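Local coordinates for protein arginine kinase (Anthopleura japonica, PDB 4RF6) that catalyses the reversible transfer of the ATP gamma-phosphate to L-arginine, yielding phosphoarginine and ADP, as a monomer built of two tandem phosphagen kinase units, at residues 74-82 and 141-149. Sequence-based numbering, arbitrary orientation.
Sequences VYAGDEESY and YGLAPGVTK
In this phosphagen kinase the loop of the small N-terminal domain that, by similarity, binds the guanidino substrate ends at Tyr75 and leads on to helix 79-84; on the way Gly77 and Ala76 lie against Leu143 and Pro145, in the loop between strand 127-136 and helix 149-163 of the catalytic domain. Leu143 N gives a weak, bent hydrogen bond to Gly77 O (3.0 Å, 130° at the hydrogen), and Gly146 CA sends a C-H toward the same oxygen. The 141-149 loop turns back on itself here: Leu143 O accepts from both Gly146 N and Val147 N, closing a turn that carries Pro145. Pro145 CB packs on Gly77 CA, while its CG sits 3.4 Å from Ala76 O and touches Tyr75 CB at 4.0 Å. Beyond CB the Tyr75 ring extends toward Cys278 and Glu232, likewise probable substrate-site residues. With Leu143 CG anti to its carbonyl carbon (chi1 -58°), Leu143 CD1 comes 3.6 Å from Asp78 C and also meets Ala76 CB and, obliquely, the Tyr82 ring, whose hydroxyl bonds to Thr276 O. Asp78 is the N-cap of the helix; its OD1 takes Ser81 N (2.8 Å) and Ser81 OG from opposite faces of the carboxylate, while OD2 is hydrogen-bonded to Thr51 OG1. A water joins the two segments, accepting from Glu79 N and donating to Tyr141 O (2.6 Å).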
ATOM      1  N   VAL A  74      32.085  -8.662 -13.568  1.00 24.14           N
ATOM      2  CA  VAL A  74      32.065  -9.812 -14.476  1.00 23.01           C
ATOM      3  C   VAL A  74      30.660 -10.408 -14.580  1.00 21.70           C
ATOM      4  O   VAL A  74      29.868 -10.329 -13.635  1.00 20.62           O
ATOM      5  CB  VAL A  74      33.053 -10.922 -14.065  1.00 25.83           C
ATOM      6  CG1 VAL A  74      34.459 -10.372 -13.902  1.00 27.57           C
ATOM      7  CG2 VAL A  74      32.596 -11.604 -12.784  1.00 28.18           C
ATOM      8  N   TYR A  75      30.358 -10.986 -15.738  1.00 19.05           N
ATOM      9  CA  TYR A  75      29.138 -11.762 -15.926  1.00 19.48           C
ATOM     10  C   TYR A  75      29.528 -13.089 -16.567  1.00 20.04           C
ATOM     11  O   TYR A  75      30.482 -13.147 -17.346  1.00 23.31           O
ATOM     12  CB  TYR A  75      28.145 -11.020 -16.821  1.00 18.44           C
ATOM     13  CG  TYR A  75      27.575  -9.747 -16.221  1.00 20.14           C
ATOM     14  CD1 TYR A  75      28.280  -8.554 -16.285  1.00 23.34           C
ATOM     15  CD2 TYR A  75      26.325  -9.740 -15.610  1.00 21.78           C
ATOM     16  CE1 TYR A  75      27.766  -7.388 -15.749  1.00 24.92           C
ATOM     17  CE2 TYR A  75      25.801  -8.577 -15.066  1.00 23.67           C
ATOM     18  CZ  TYR A  75      26.529  -7.404 -15.141  1.00 25.46           C
ATOM     19  OH  TYR A  75      26.017  -6.243 -14.606  1.00 27.40           O
ATOM     20  N   ALA A  76      28.801 -14.154 -16.236  1.00 20.40           N
ATOM     21  CA  ALA A  76      29.053 -15.463 -16.843  1.00 21.64           C
ATOM     22  C   ALA A  76      28.134 -15.680 -18.039  1.00 21.93           C
ATOM     23  O   ALA A  76      26.914 -15.549 -17.921  1.00 18.61           O
ATOM     24  CB  ALA A  76      28.852 -16.559 -15.825  1.00 22.35           C
ATOM     25  N   GLY A  77      28.711 -16.017 -19.187  1.00 23.60           N
ATOM     26  CA  GLY A  77      27.916 -16.201 -20.388  1.00 20.46           C
ATOM     27  C   GLY A  77      27.190 -17.532 -20.353  1.00 18.91           C
ATOM     28  O   GLY A  77      26.183 -17.724 -21.037  1.00 21.18           O
ATOM     29  N   ASP A  78      27.714 -18.455 -19.552  1.00 16.76           N
ATOM     30  CA  ASP A  78      27.112 -19.773 -19.395  1.00 18.11           C
ATOM     31  C   ASP A  78      27.629 -20.438 -18.131  1.00 19.61           C
ATOM     32  O   ASP A  78      28.507 -19.893 -17.454  1.00 21.93           O
ATOM     33  CB  ASP A  78      27.368 -20.664 -20.629  1.00 15.92           C
ATOM     34  CG  ASP A  78      28.845 -20.782 -20.984  1.00 20.67           C
ATOM     35  OD1 ASP A  78      29.703 -20.449 -20.143  1.00 26.07           O
ATOM     36  OD2 ASP A  78      29.153 -21.224 -22.115  1.00 20.93           O
ATOM     37  N   GLU A  79      27.086 -21.613 -17.818  1.00 17.73           N
ATOM     38  CA  GLU A  79      27.498 -22.368 -16.641  1.00 23.83           C
ATOM     39  C   GLU A  79      28.975 -22.734 -16.722  1.00 21.30           C
ATOM     40  O   GLU A  79      29.700 -22.659 -15.728  1.00 21.60           O
ATOM     41  CB  GLU A  79      26.663 -23.643 -16.522  1.00 26.58           C
ATOM     42  CG  GLU A  79      27.230 -24.685 -15.562  1.00 29.66           C
ATOM     43  CD  GLU A  79      26.239 -25.798 -15.265  1.00 36.73           C
ATOM     44  OE1 GLU A  79      26.441 -26.533 -14.275  1.00 37.01           O
ATOM     45  OE2 GLU A  79      25.256 -25.932 -16.025  1.00 41.48           O
ATOM     46  N   GLU A  80      29.412 -23.128 -17.915  1.00 22.74           N
ATOM     47  CA  GLU A  80      30.791 -23.557 -18.122  1.00 25.38           C
ATOM     48  C   GLU A  80      31.780 -22.445 -17.781  1.00 22.34           C
ATOM     49  O   GLU A  80      32.888 -22.715 -17.307  1.00 21.42           O
ATOM     50  CB  GLU A  80      30.995 -24.027 -19.564  1.00 28.17           C
ATOM     51  CG  GLU A  80      32.394 -24.545 -19.857  1.00 27.48           C
ATOM     52  CD  GLU A  80      32.562 -25.005 -21.293  1.00 29.21           C
ATOM     53  OE1 GLU A  80      33.705 -25.321 -21.676  1.00 30.92           O
ATOM     54  OE2 GLU A  80      31.558 -25.049 -22.036  1.00 30.33           O
ATOM     55  N   SER A  81      31.377 -21.200 -18.020  1.00 19.56           N
ATOM     56  CA  SER A  81      32.208 -20.040 -17.693  1.00 22.27           C
ATOM     57  C   SER A  81      32.664 -20.046 -16.232  1.00 24.06           C
ATOM     58  O   SER A  81      33.797 -19.669 -15.922  1.00 23.26           O
ATOM     59  CB  SER A  81      31.460 -18.738 -17.997  1.00 20.63           C
ATOM     60  OG  SER A  81      31.295 -18.557 -19.384  1.00 21.38           O
ATOM     61  N   TYR A  82      31.782 -20.478 -15.334  1.00 22.93           N
ATOM     62  CA  TYR A  82      32.110 -20.488 -13.914  1.00 22.64           C
ATOM     63  C   TYR A  82      33.248 -21.450 -13.580  1.00 25.53           C
ATOM     64  O   TYR A  82      33.950 -21.277 -12.578  1.00 23.34           O
ATOM     65  CB  TYR A  82      30.878 -20.820 -13.079  1.00 21.97           C
ATOM     66  CG  TYR A  82      29.994 -19.627 -12.809  1.00 23.46           C
ATOM     67  CD1 TYR A  82      30.410 -18.615 -11.953  1.00 22.03           C
ATOM     68  CD2 TYR A  82      28.743 -19.515 -13.406  1.00 22.20           C
ATOM     69  CE1 TYR A  82      29.604 -17.525 -11.697  1.00 21.18           C
ATOM     70  CE2 TYR A  82      27.930 -18.438 -13.150  1.00 19.57           C
ATOM     71  CZ  TYR A  82      28.367 -17.442 -12.302  1.00 22.08           C
ATOM     72  OH  TYR A  82      27.556 -16.358 -12.053  1.00 21.50           O
ATOM     73  N   TYR A 141      20.395 -24.171 -21.576  1.00 26.67           N
ATOM     74  CA  TYR A 141      20.750 -22.968 -22.327  1.00 23.97           C
ATOM     75  C   TYR A 141      21.937 -22.229 -21.706  1.00 23.62           C
ATOM     76  O   TYR A 141      22.325 -22.498 -20.569  1.00 24.34           O
ATOM     77  CB  TYR A 141      19.546 -22.021 -22.418  1.00 24.46           C
ATOM     78  CG  TYR A 141      18.269 -22.680 -22.884  1.00 27.40           C
ATOM     79  CD1 TYR A 141      18.068 -22.965 -24.229  1.00 26.98           C
ATOM     80  CD2 TYR A 141      17.264 -23.020 -21.980  1.00 27.81           C
ATOM     81  CE1 TYR A 141      16.911 -23.566 -24.665  1.00 26.16           C
ATOM     82  CE2 TYR A 141      16.096 -23.623 -22.410  1.00 28.90           C
ATOM     83  CZ  TYR A 141      15.931 -23.891 -23.756  1.00 26.96           C
ATOM     84  OH  TYR A 141      14.782 -24.491 -24.206  1.00 29.60           O
ATOM     85  N   GLY A 142      22.520 -21.302 -22.458  1.00 24.30           N
ATOM     86  CA  GLY A 142      23.492 -20.396 -21.878  1.00 23.51           C
ATOM     87  C   GLY A 142      22.757 -19.412 -20.990  1.00 23.75           C
ATOM     88  O   GLY A 142      21.525 -19.319 -21.029  1.00 21.60           O
ATOM     89  N   LEU A 143      23.501 -18.678 -20.172  1.00 21.64           N
ATOM     90  CA  LEU A 143      22.884 -17.641 -19.366  1.00 19.57           C
ATOM     91  C   LEU A 143      22.601 -16.438 -20.261  1.00 19.40           C
ATOM     92  O   LEU A 143      22.934 -16.450 -21.450  1.00 20.21           O
ATOM     93  CB  LEU A 143      23.782 -17.300 -18.178  1.00 17.04           C
ATOM     94  CG  LEU A 143      24.044 -18.548 -17.330  1.00 17.76           C
ATOM     95  CD1 LEU A 143      25.242 -18.397 -16.397  1.00 16.35           C
ATOM     96  CD2 LEU A 143      22.788 -18.914 -16.534  1.00 18.82           C
ATOM     97  N   ALA A 144      21.970 -15.409 -19.708  1.00 19.64           N
ATOM     98  CA  ALA A 144      21.592 -14.231 -20.497  1.00 18.63           C
ATOM     99  C   ALA A 144      22.702 -13.569 -21.343  1.00 17.90           C
ATOM    100  O   ALA A 144      22.424 -13.094 -22.450  1.00 16.24           O
ATOM    101  CB  ALA A 144      20.904 -13.197 -19.617  1.00 18.18           C
ATOM    102  N   PRO A 145      23.949 -13.509 -20.830  1.00 19.67           N
ATOM    103  CA  PRO A 145      24.963 -12.872 -21.680  1.00 19.48           C
ATOM    104  C   PRO A 145      25.396 -13.735 -22.864  1.00 19.23           C
ATOM    105  O   PRO A 145      26.011 -13.204 -23.789  1.00 18.23           O
ATOM    106  CB  PRO A 145      26.156 -12.687 -20.733  1.00 17.92           C
ATOM    107  CG  PRO A 145      25.591 -12.794 -19.343  1.00 14.18           C
ATOM    108  CD  PRO A 145      24.457 -13.757 -19.466  1.00 17.62           C
ATOM    109  N   GLY A 146      25.102 -15.034 -22.839  1.00 20.71           N
ATOM    110  CA  GLY A 146      25.564 -15.924 -23.898  1.00 19.50           C
ATOM    111  C   GLY A 146      24.487 -16.685 -24.660  1.00 19.69           C
ATOM    112  O   GLY A 146      24.770 -17.362 -25.663  1.00 17.31           O
ATOM    113  N   VAL A 147      23.248 -16.588 -24.188  1.00 18.63           N
ATOM    114  CA  VAL A 147      22.131 -17.285 -24.827  1.00 20.56           C
ATOM    115  C   VAL A 147      21.979 -16.860 -26.301  1.00 18.87           C
ATOM    116  O   VAL A 147      22.150 -15.688 -26.640  1.00 18.92           O
ATOM    117  CB  VAL A 147      20.814 -17.051 -24.052  1.00 22.04           C
ATOM    118  CG1 VAL A 147      20.347 -15.603 -24.189  1.00 21.22           C
ATOM    119  CG2 VAL A 147      19.734 -18.001 -24.526  1.00 24.72           C
ATOM    120  N   THR A 148      21.687 -17.817 -27.181  1.00 17.73           N
ATOM    121  CA  THR A 148      21.480 -17.513 -28.596  1.00 18.31           C
ATOM    122  C   THR A 148      20.096 -16.913 -28.834  1.00 19.19           C
ATOM    123  O   THR A 148      19.192 -17.058 -28.010  1.00 18.71           O
ATOM    124  CB  THR A 148      21.619 -18.753 -29.483  1.00 17.92           C
ATOM    125  OG1 THR A 148      20.541 -19.655 -29.208  1.00 19.72           O
ATOM    126  CG2 THR A 148      22.950 -19.452 -29.226  1.00 24.03           C
ATOM    127  N   LYS A 149      19.951 -16.246 -29.973  1.00 21.04           N
ATOM    128  CA  LYS A 149      18.704 -15.603 -30.382  1.00 20.98           C
ATOM    129  C   LYS A 149      17.537 -16.590 -30.386  1.00 20.77           C
ATOM    130  O   LYS A 149      16.458 -16.296 -29.869  1.00 21.82           O
ATOM    131  CB  LYS A 149      18.914 -14.994 -31.772  1.00 22.20           C
ATOM    132  CG  LYS A 149      17.714 -14.323 -32.419  1.00 21.49           C
ATOM    133  CD  LYS A 149      18.193 -13.536 -33.637  1.00 25.20           C
ATOM    134  CE  LYS A 149      17.062 -13.068 -34.528  1.00 25.89           C
ATOM    135  NZ  LYS A 149      16.130 -12.124 -33.854  1.00 25.78           N
TER
HETATM  136  O   HOH W   1      24.375 -22.278 -19.010  1.00 22.63           O